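Local atomic coordinates of YrbA (Sinorhizobium meliloti 2011, PDB entry 5NFM), a protein that belongs to the BolA-like family and binds divalent metal cations, here copper(II), through two conserved histidines. Residues V19-L24 against D29-E34; A37-G42 against H49-N54; G58-G61 against H65-A68. All blocks are in the same frame, centred on the assembly; numbering follows the deposited sequence.

Contact 1. Residues V19-L24 against D29-E34; sequences VTIRDL and DHYAAE. With LI (lithium ion), chain B; CU (copper (II) ion), chain C.
Ile21 pairs with Ala33 and touches Tyr31 diagonally in this antiparallel hairpin, and here the packing is tight. With CG1 anti to the carbonyl carbon (chi1 -58°) and a further bend at chi2, CD1 folds back onto Ala33, where it meets CB at 3.4 Å, closer than usual for two methyls. The other branch, CG2, reaches Tyr31 CD2 at 3.9 Å. Next along the same face, the Asp23 carboxylate stacks on the Tyr31 ring with the two planes 24° apart, Asp23 CG lying 3.7 Å from Tyr31 CE2. Four straight backbone bonds pair Thr20 with Glu34 and Arg22 with Ala32, each 2.9 Å between N and O.

The reverse face is looser. Thr20, Arg22, Ala32 and Glu34 meet mainly through CB and CG carbons at longer range. Leu24 CD2 sits over the centre of the Arg22 guanidinium, while a water joins Thr20 OG1 to Glu34 O.

Toward the turn of the hairpin, metals take over. Lithium is held by Asp23 OD1 at 1.8 Å and by Leu24 O and His30 O, both at 1.9 Å, with Asp27 as fourth ligand. The ion draws together oxygens that would otherwise probably repel one another, and Gly28 N grips the second Asp23 oxygen. The His30 imidazole leads away from the hairpin to bind copper through NE2 at 2.0 Å. Asp29 OD2 lies over one face of that imidazole, and the two oxygens of its carboxylate each accept a bond from a copper-bound water.

Strand 18-23 is an outer strand of the sheet. Strand 31-36 runs centrally, with Tyr31 and Ala33 bonded through their backbones to strand 67-72, while Val19 and Tyr31 touch helix 5-13.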
loop_
_atom_site.group_PDB
_atom_site.type_symbol
_atom_site.label_atom_id
_atom_site.label_comp_id
_atom_site.label_asym_id
_atom_site.label_seq_id
_atom_site.Cartn_x
_atom_site.Cartn_y
_atom_site.Cartn_z
ATOM N N VAL A 19 -3.817 -2.640 6.848
ATOM C CA VAL A 19 -4.046 -2.029 5.544
ATOM C C VAL A 19 -5.502 -1.602 5.434
ATOM O O VAL A 19 -6.410 -2.373 5.752
ATOM C CB VAL A 19 -3.683 -3.006 4.413
ATOM C CG1 VAL A 19 -3.946 -2.385 3.052
ATOM C CG2 VAL A 19 -2.237 -3.448 4.546
ATOM N N THR A 20 -5.712 -0.378 4.939
ATOM C CA THR A 20 -7.033 0.152 4.622
ATOM C C THR A 20 -6.998 0.630 3.175
ATOM O O THR A 20 -6.237 1.545 2.854
ATOM C CB THR A 20 -7.367 1.327 5.559
ATOM O OG1 THR A 20 -7.243 0.918 6.932
ATOM C CG2 THR A 20 -8.770 1.867 5.304
ATOM N N ILE A 21 -7.797 0.011 2.304
ATOM C CA ILE A 21 -7.835 0.338 0.876
ATOM C C ILE A 21 -9.169 1.006 0.575
ATOM O O ILE A 21 -10.224 0.434 0.881
ATOM C CB ILE A 21 -7.692 -0.925 -0.006
ATOM C CG1 ILE A 21 -6.390 -1.689 0.282
ATOM C CG2 ILE A 21 -7.783 -0.573 -1.499
ATOM C CD1 ILE A 21 -5.130 -0.875 0.126
ATOM N N ARG A 22 -9.131 2.179 -0.074
ATOM C CA ARG A 22 -10.342 2.755 -0.631
ATOM C C ARG A 22 -10.166 2.961 -2.127
ATOM O O ARG A 22 -9.103 3.364 -2.610
ATOM C CB ARG A 22 -10.803 4.023 0.092
ATOM C CG ARG A 22 -10.070 5.281 -0.235
ATOM C CD ARG A 22 -10.591 6.412 0.644
ATOM N NE ARG A 22 -9.956 7.683 0.329
ATOM C CZ ARG A 22 -10.455 8.603 -0.491
ATOM N NH1 ARG A 22 -11.624 8.429 -1.098
ATOM N NH2 ARG A 22 -9.775 9.719 -0.705
ATOM N N ASP A 23 -11.225 2.655 -2.856
ATOM C CA ASP A 23 -11.224 2.779 -4.306
ATOM C C ASP A 23 -11.746 4.167 -4.668
ATOM O O ASP A 23 -12.939 4.453 -4.538
ATOM C CB ASP A 23 -12.067 1.672 -4.933
ATOM C CG ASP A 23 -12.064 1.738 -6.444
ATOM O OD1 ASP A 23 -11.510 2.711 -6.995
ATOM O OD2 ASP A 23 -12.626 0.831 -7.091
ATOM N N LEU A 24 -10.842 5.046 -5.098
ATOM C CA LEU A 24 -11.241 6.397 -5.483
ATOM C C LEU A 24 -12.236 6.322 -6.634
ATOM O O LEU A 24 -12.035 5.562 -7.598
ATOM C CB LEU A 24 -10.025 7.218 -5.913
ATOM C CG LEU A 24 -8.875 7.261 -4.909
ATOM C CD1 LEU A 24 -7.757 8.151 -5.442
ATOM C CD2 LEU A 24 -9.337 7.734 -3.547
ATOM N N ASP A 29 -9.869 1.465 -10.587
ATOM C CA ASP A 29 -8.701 1.926 -11.329
ATOM C C ASP A 29 -7.702 2.623 -10.401
ATOM O O ASP A 29 -6.561 2.169 -10.247
ATOM C CB ASP A 29 -9.176 2.865 -12.450
ATOM C CG ASP A 29 -8.050 3.378 -13.319
ATOM O OD1 ASP A 29 -7.028 2.676 -13.453
ATOM O OD2 ASP A 29 -8.202 4.489 -13.876
ATOM N N HIS A 30 -8.121 3.728 -9.785
ATOM C CA HIS A 30 -7.282 4.484 -8.865
ATOM C C HIS A 30 -7.765 4.264 -7.436
ATOM O O HIS A 30 -8.978 4.256 -7.163
ATOM C CB HIS A 30 -7.317 5.976 -9.195
ATOM C CG HIS A 30 -6.695 6.307 -10.519
ATOM N ND1 HIS A 30 -6.781 7.566 -11.062
ATOM C CD2 HIS A 30 -5.974 5.565 -11.402
ATOM C CE1 HIS A 30 -6.150 7.585 -12.224
ATOM N NE2 HIS A 30 -5.652 6.383 -12.463
ATOM N N TYR A 31 -6.791 4.113 -6.531
ATOM C CA TYR A 31 -7.019 3.722 -5.153
ATOM C C TYR A 31 -6.169 4.580 -4.227
ATOM O O TYR A 31 -5.196 5.220 -4.650
ATOM C CB TYR A 31 -6.617 2.251 -4.938
ATOM C CG TYR A 31 -7.399 1.243 -5.756
ATOM C CD1 TYR A 31 -7.088 1.002 -7.089
ATOM C CD2 TYR A 31 -8.443 0.515 -5.194
ATOM C CE1 TYR A 31 -7.785 0.060 -7.837
ATOM C CE2 TYR A 31 -9.146 -0.430 -5.938
ATOM C CZ TYR A 31 -8.809 -0.652 -7.259
ATOM O OH TYR A 31 -9.480 -1.590 -8.010
ATOM N N ALA A 32 -6.539 4.563 -2.946
ATOM C CA ALA A 32 -5.696 5.068 -1.879
ATOM C C ALA A 32 -5.520 3.947 -0.862
ATOM O O ALA A 32 -6.435 3.157 -0.625
ATOM C CB ALA A 32 -6.314 6.300 -1.220
ATOM N N ALA A 33 -4.328 3.863 -0.287
ATOM C CA ALA A 33 -4.004 2.846 0.707
ATOM C C ALA A 33 -3.366 3.495 1.923
ATOM O O ALA A 33 -2.442 4.301 1.785
ATOM C CB ALA A 33 -3.042 1.795 0.144
ATOM N N GLU A 34 -3.848 3.123 3.109
ATOM C CA GLU A 34 -3.152 3.397 4.356
ATOM C C GLU A 34 -2.512 2.098 4.826
ATOM O O GLU A 34 -3.179 1.060 4.872
ATOM C CB GLU A 34 -4.086 3.931 5.436
ATOM C CG GLU A 34 -3.325 4.235 6.710
ATOM C CD GLU A 34 -4.171 4.885 7.764
ATOM O OE1 GLU A 34 -5.403 4.992 7.580
ATOM O OE2 GLU A 34 -3.589 5.299 8.783
HETATM LI LI LI B . -10.770 4.123 -7.869
HETATM CU CU CU C . -4.546 5.976 -14.083
HETATM O O HOH W 1 -4.558 0.857 7.846
HETATM O O HOH W 2 -4.596 3.575 -13.849
HETATM O O HOH W 3 -6.239 5.587 -15.115
HETATM O O HOH W 4 -4.905 8.142 -15.130
HETATM O O HOH W 5 -3.713 5.365 -15.823
#

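Contact 2. Residues A37-G42 against H49-N54; sequences AEAFRG and HQMVYN
Met51 SD meets the Phe40 ring at its edge, near the ring plane, 3.8 Å from CE1. Seen from the ring centroid the sulfur is 85° off the normal, so it faces the rim hydrogens rather than the pi cloud. The two side chains slide past each other in opposite directions, and a bend at the last torsion of Met51 (chi3 69°) turns CE back to the 3-10 turn, where it rests 4.0 Å from Ala39 CB. The far end of the ring continues inward: CZ touches Val52 CG2 at 3.9 Å, the two side chains crossing at about a right angle.

A second layer fixes the ring. Ala37 CB covers the centre of one face, 3.9 Å above the plane, and Thr71 of strand 67-72 also touches Phe40. Were Phe40 an alanine, Met51 SD and Val52 CG2 would probably lose their aromatic partner, and a gap is likely to open over Ala37 CB.

Further out, the turn itself is held in shape. Phe40 N donates to Ala37 O at 3.0 Å, closing the 3-10 turn. On its outer side, Arg41 grips Glu38 side-on: NE reaches OE2 at 2.8 Å and NH2 reaches OE1 at 2.9 Å, both oxygens met on the syn side, with the carboxylate lying at the guanidinium edge. Arg41 NH2 also bonds Pro74 O near the C-terminus. Gln48 NE2 on the helix bonds Phe40 O, adding a polar tie beside the greasy one.

The sulfur at the ring edge is a Met-aromatic contact. It packs the turn after strand 31-36 against helix 45-56, the strand-to-helix step of the class II KH-like fold of BolA proteins.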
loop_
_atom_site.group_PDB
_atom_site.type_symbol
_atom_site.label_atom_id
_atom_site.label_comp_id
_atom_site.label_asym_id
_atom_site.label_seq_id
_atom_site.Cartn_x
_atom_site.Cartn_y
_atom_site.Cartn_z
ATOM N N ALA A 37 2.687 -0.217 9.833
ATOM C CA ALA A 37 3.564 -1.368 10.028
ATOM C C ALA A 37 4.718 -0.978 10.939
ATOM O O ALA A 37 5.302 0.100 10.788
ATOM C CB ALA A 37 4.124 -1.865 8.690
ATOM N N GLU A 38 5.080 -1.884 11.853
ATOM C CA GLU A 38 6.197 -1.604 12.751
ATOM C C GLU A 38 7.499 -1.371 11.990
ATOM O O GLU A 38 8.323 -0.542 12.411
ATOM C CB GLU A 38 6.348 -2.741 13.762
ATOM C CG GLU A 38 7.403 -2.457 14.828
ATOM C CD GLU A 38 7.098 -1.220 15.662
ATOM O OE1 GLU A 38 5.899 -0.988 15.962
ATOM O OE2 GLU A 38 8.055 -0.483 16.009
ATOM N N ALA A 39 7.694 -2.078 10.870
ATOM C CA ALA A 39 8.910 -1.921 10.083
ATOM C C ALA A 39 9.061 -0.505 9.537
ATOM O O ALA A 39 10.157 -0.129 9.104
ATOM C CB ALA A 39 8.906 -2.923 8.931
ATOM N N PHE A 40 7.989 0.290 9.547
ATOM C CA PHE A 40 8.061 1.669 9.093
ATOM C C PHE A 40 8.640 2.628 10.134
ATOM O O PHE A 40 8.999 3.757 9.776
ATOM C CB PHE A 40 6.663 2.158 8.709
ATOM C CG PHE A 40 6.074 1.508 7.466
ATOM C CD1 PHE A 40 6.829 0.755 6.573
ATOM C CD2 PHE A 40 4.726 1.697 7.195
ATOM C CE1 PHE A 40 6.234 0.205 5.436
ATOM C CE2 PHE A 40 4.134 1.159 6.056
ATOM C CZ PHE A 40 4.888 0.407 5.183
ATOM N N ARG A 41 8.711 2.236 11.409
ATOM C CA ARG A 41 9.139 3.186 12.431
ATOM C C ARG A 41 10.594 3.579 12.195
ATOM O O ARG A 41 11.462 2.716 12.043
ATOM C CB ARG A 41 8.945 2.609 13.835
ATOM C CG ARG A 41 8.789 3.699 14.893
ATOM C CD ARG A 41 8.572 3.143 16.299
ATOM N NE ARG A 41 7.421 2.246 16.390
ATOM C CZ ARG A 41 6.160 2.634 16.568
ATOM N NH1 ARG A 41 5.835 3.921 16.691
ATOM N NH2 ARG A 41 5.206 1.711 16.628
ATOM N N GLY A 42 10.855 4.889 12.175
ATOM C CA GLY A 42 12.182 5.404 11.913
ATOM C C GLY A 42 12.523 5.573 10.450
ATOM O O GLY A 42 13.561 6.174 10.138
ATOM N N HIS A 49 7.101 4.308 1.544
ATOM C CA HIS A 49 6.374 4.115 0.297
ATOM C C HIS A 49 7.125 3.163 -0.625
ATOM O O HIS A 49 6.503 2.338 -1.305
ATOM C CB HIS A 49 6.065 5.459 -0.359
ATOM C CG HIS A 49 5.137 6.287 0.467
ATOM N ND1 HIS A 49 4.640 7.500 0.051
ATOM C CD2 HIS A 49 4.652 6.075 1.717
ATOM C CE1 HIS A 49 3.884 7.996 1.020
ATOM N NE2 HIS A 49 3.882 7.158 2.043
ATOM N N GLN A 50 8.464 3.220 -0.623
ATOM C CA GLN A 50 9.247 2.260 -1.396
ATOM C C GLN A 50 8.902 0.821 -1.005
ATOM O O GLN A 50 8.808 -0.064 -1.869
ATOM C CB GLN A 50 10.747 2.531 -1.205
ATOM C CG GLN A 50 11.639 1.610 -2.033
ATOM C CD GLN A 50 11.448 1.853 -3.519
ATOM O OE1 GLN A 50 11.687 2.970 -4.006
ATOM N NE2 GLN A 50 11.000 0.837 -4.247
ATOM N N MET A 51 8.756 0.559 0.298
ATOM C CA MET A 51 8.410 -0.791 0.745
ATOM C C MET A 51 7.047 -1.221 0.218
ATOM O O MET A 51 6.844 -2.401 -0.103
ATOM C CB MET A 51 8.435 -0.865 2.270
ATOM C CG MET A 51 9.833 -0.707 2.837
ATOM S SD MET A 51 9.866 -0.733 4.635
ATOM C CE MET A 51 9.428 -2.437 4.948
ATOM N N VAL A 52 6.089 -0.288 0.146
ATOM C CA VAL A 52 4.771 -0.624 -0.392
ATOM C C VAL A 52 4.856 -0.903 -1.893
ATOM O O VAL A 52 4.290 -1.888 -2.380
ATOM C CB VAL A 52 3.736 0.468 -0.063
ATOM C CG1 VAL A 52 2.373 0.070 -0.648
ATOM C CG2 VAL A 52 3.628 0.671 1.451
ATOM N N TYR A 53 5.566 -0.050 -2.651
ATOM C CA TYR A 53 5.738 -0.346 -4.070
ATOM C C TYR A 53 6.367 -1.727 -4.251
ATOM O O TYR A 53 5.935 -2.515 -5.106
ATOM C CB TYR A 53 6.591 0.723 -4.778
ATOM C CG TYR A 53 6.005 2.118 -4.757
ATOM C CD1 TYR A 53 4.693 2.357 -5.145
ATOM C CD2 TYR A 53 6.779 3.201 -4.360
ATOM C CE1 TYR A 53 4.164 3.639 -5.127
ATOM C CE2 TYR A 53 6.259 4.482 -4.329
ATOM C CZ TYR A 53 4.952 4.702 -4.707
ATOM O OH TYR A 53 4.468 5.988 -4.664
ATOM N N ASN A 54 7.387 -2.044 -3.450
ATOM C CA ASN A 54 8.017 -3.358 -3.566
ATOM C C ASN A 54 6.992 -4.472 -3.367
ATOM O O ASN A 54 7.017 -5.483 -4.077
ATOM C CB ASN A 54 9.122 -3.530 -2.522
ATOM C CG ASN A 54 10.335 -2.659 -2.774
ATOM O OD1 ASN A 54 10.470 -2.022 -3.825
ATOM N ND2 ASN A 54 11.237 -2.643 -1.801
#

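Contact 3. Residues G58-G61 against H65-A68; sequences GNMG and HALA. With CU (copper (II) ion), chain C.
Met60 reaches Ala66 and Leu67 with its chain stretched to full length. CG is anti to the backbone N (chi1 -175°) and the rest of the chain is fully extended, which carries the sulfur and methyl from the loop across to the junction of helix 63-66 and strand 67-72. The methyl ends at the backbone: CE lies 3.5 Å from Ala66 O and 3.9 Å from Ala66 CB. Just behind it, SD rests on Leu67 CB at 4.0 Å, with the two side chains crossing at about a right angle. The thioether thus spans Ala66 and Leu67, the latter being the first residue to leave helical geometry. Ala66 O, though brushed by this methyl, receives its hydrogen bond from Tyr31 N of the neighbouring strand. Ile6 of helix 5-13 touches both Met60 and Leu67, and Tyr31 also packs on both.

On the metal side, His65 is held very differently. Its CG stands between the backbone N and the carbonyl carbon (chi1 79°), and the ring passes beside Ala66, whose CB lies over one face toward the rim. NE2 binds copper at 2.0 Å. His30 supplies the other nitrogen, its ring turned about 85° from that of His65. Waters 3 and 5, also at 2.0 Å from copper, stand across the metal from the two histidines. Waters 2 and 4 lie at 2.4 Å from copper on roughly opposite sides, making the elongated octahedron familiar for copper(II).

The Met60 sulfur is engaged with hydrocarbon and takes no part in coordination. Copper is held by two imidazoles and water, so four of its six positions carry water, consistent with a surface site whose waters might be exchanged.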
loop_
_atom_site.group_PDB
_atom_site.type_symbol
_atom_site.label_atom_id
_atom_site.label_comp_id
_atom_site.label_asym_id
_atom_site.label_seq_id
_atom_site.Cartn_x
_atom_site.Cartn_y
_atom_site.Cartn_z
ATOM N N GLY A 58 5.237 -4.943 -8.981
ATOM C CA GLY A 58 4.992 -4.544 -10.356
ATOM C C GLY A 58 3.668 -5.000 -10.923
ATOM O O GLY A 58 3.438 -4.844 -12.126
ATOM N N ASN A 59 2.781 -5.552 -10.100
ATOM C CA ASN A 59 1.527 -6.099 -10.598
ATOM C C ASN A 59 0.472 -5.046 -10.902
ATOM O O ASN A 59 -0.527 -5.368 -11.561
ATOM C CB ASN A 59 0.977 -7.111 -9.600
ATOM C CG ASN A 59 1.743 -8.410 -9.634
ATOM O OD1 ASN A 59 2.008 -8.948 -10.705
ATOM N ND2 ASN A 59 2.126 -8.912 -8.478
ATOM N N MET A 60 0.662 -3.813 -10.446
ATOM C CA MET A 60 -0.317 -2.745 -10.614
ATOM C C MET A 60 0.277 -1.686 -11.542
ATOM O O MET A 60 1.169 -0.927 -11.149
ATOM C CB MET A 60 -0.678 -2.158 -9.251
ATOM C CG MET A 60 -1.772 -1.122 -9.306
ATOM S SD MET A 60 -2.118 -0.510 -7.656
ATOM C CE MET A 60 -3.594 0.453 -7.981
ATOM N N GLY A 61 -0.217 -1.628 -12.774
ATOM C CA GLY A 61 0.273 -0.625 -13.704
ATOM C C GLY A 61 -0.015 0.781 -13.202
ATOM O O GLY A 61 -1.044 1.043 -12.576
ATOM N N HIS A 65 0.798 6.855 -9.665
ATOM C CA HIS A 65 -0.399 7.681 -9.538
ATOM C C HIS A 65 -1.630 6.901 -9.091
ATOM O O HIS A 65 -2.557 7.505 -8.532
ATOM C CB HIS A 65 -0.719 8.424 -10.851
ATOM C CG HIS A 65 -1.398 7.583 -11.896
ATOM N ND1 HIS A 65 -0.714 6.907 -12.881
ATOM C CD2 HIS A 65 -2.712 7.333 -12.117
ATOM C CE1 HIS A 65 -1.577 6.275 -13.659
ATOM N NE2 HIS A 65 -2.799 6.513 -13.219
ATOM N N ALA A 66 -1.676 5.595 -9.342
ATOM C CA ALA A 66 -2.901 4.838 -9.148
ATOM C C ALA A 66 -3.064 4.303 -7.734
ATOM O O ALA A 66 -4.154 3.831 -7.399
ATOM C CB ALA A 66 -2.989 3.687 -10.157
ATOM N N LEU A 67 -2.017 4.362 -6.906
ATOM C CA LEU A 67 -2.105 3.941 -5.505
ATOM C C LEU A 67 -1.549 5.070 -4.635
ATOM O O LEU A 67 -0.337 5.154 -4.404
ATOM C CB LEU A 67 -1.355 2.626 -5.279
ATOM C CG LEU A 67 -1.584 2.002 -3.898
ATOM C CD1 LEU A 67 -3.038 1.595 -3.704
ATOM C CD2 LEU A 67 -0.665 0.811 -3.708
ATOM N N ALA A 68 -2.437 5.948 -4.165
ATOM C CA ALA A 68 -2.037 7.073 -3.324
ATOM C C ALA A 68 -1.834 6.576 -1.894
ATOM O O ALA A 68 -2.719 5.928 -1.331
ATOM C CB ALA A 68 -3.115 8.153 -3.358
HETATM CU CU CU C . -4.546 5.976 -14.083
HETATM O O HOH W 2 -4.596 3.575 -13.849
HETATM O O HOH W 4 -4.905 8.142 -15.130
HETATM O O HOH W 3 -6.239 5.587 -15.115
HETATM O O HOH W 5 -3.713 5.365 -15.823
#

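Overall arrangement
Contacts 1 and 3 meet at strands 31-36 and 67-72, which are neighbours in the sheet, and each gives one histidine to the same copper. Their centres are about 10 Å apart, whereas contact 2 lies about 16 Å from either and on the opposite side of the chain's centre from contact 1. Contact 1 is a surface hairpin built on backbone bonds and finished by metal ligation. Contacts 2 and 3 are partly buried and much smaller, and both rest on a methionine, set against an aromatic edge in one and a helix-to-strand junction in the other. Metal chemistry thus gathers where contacts 1 and 3 meet, while contact 2 adds a surface salt bridge to its apolar packing.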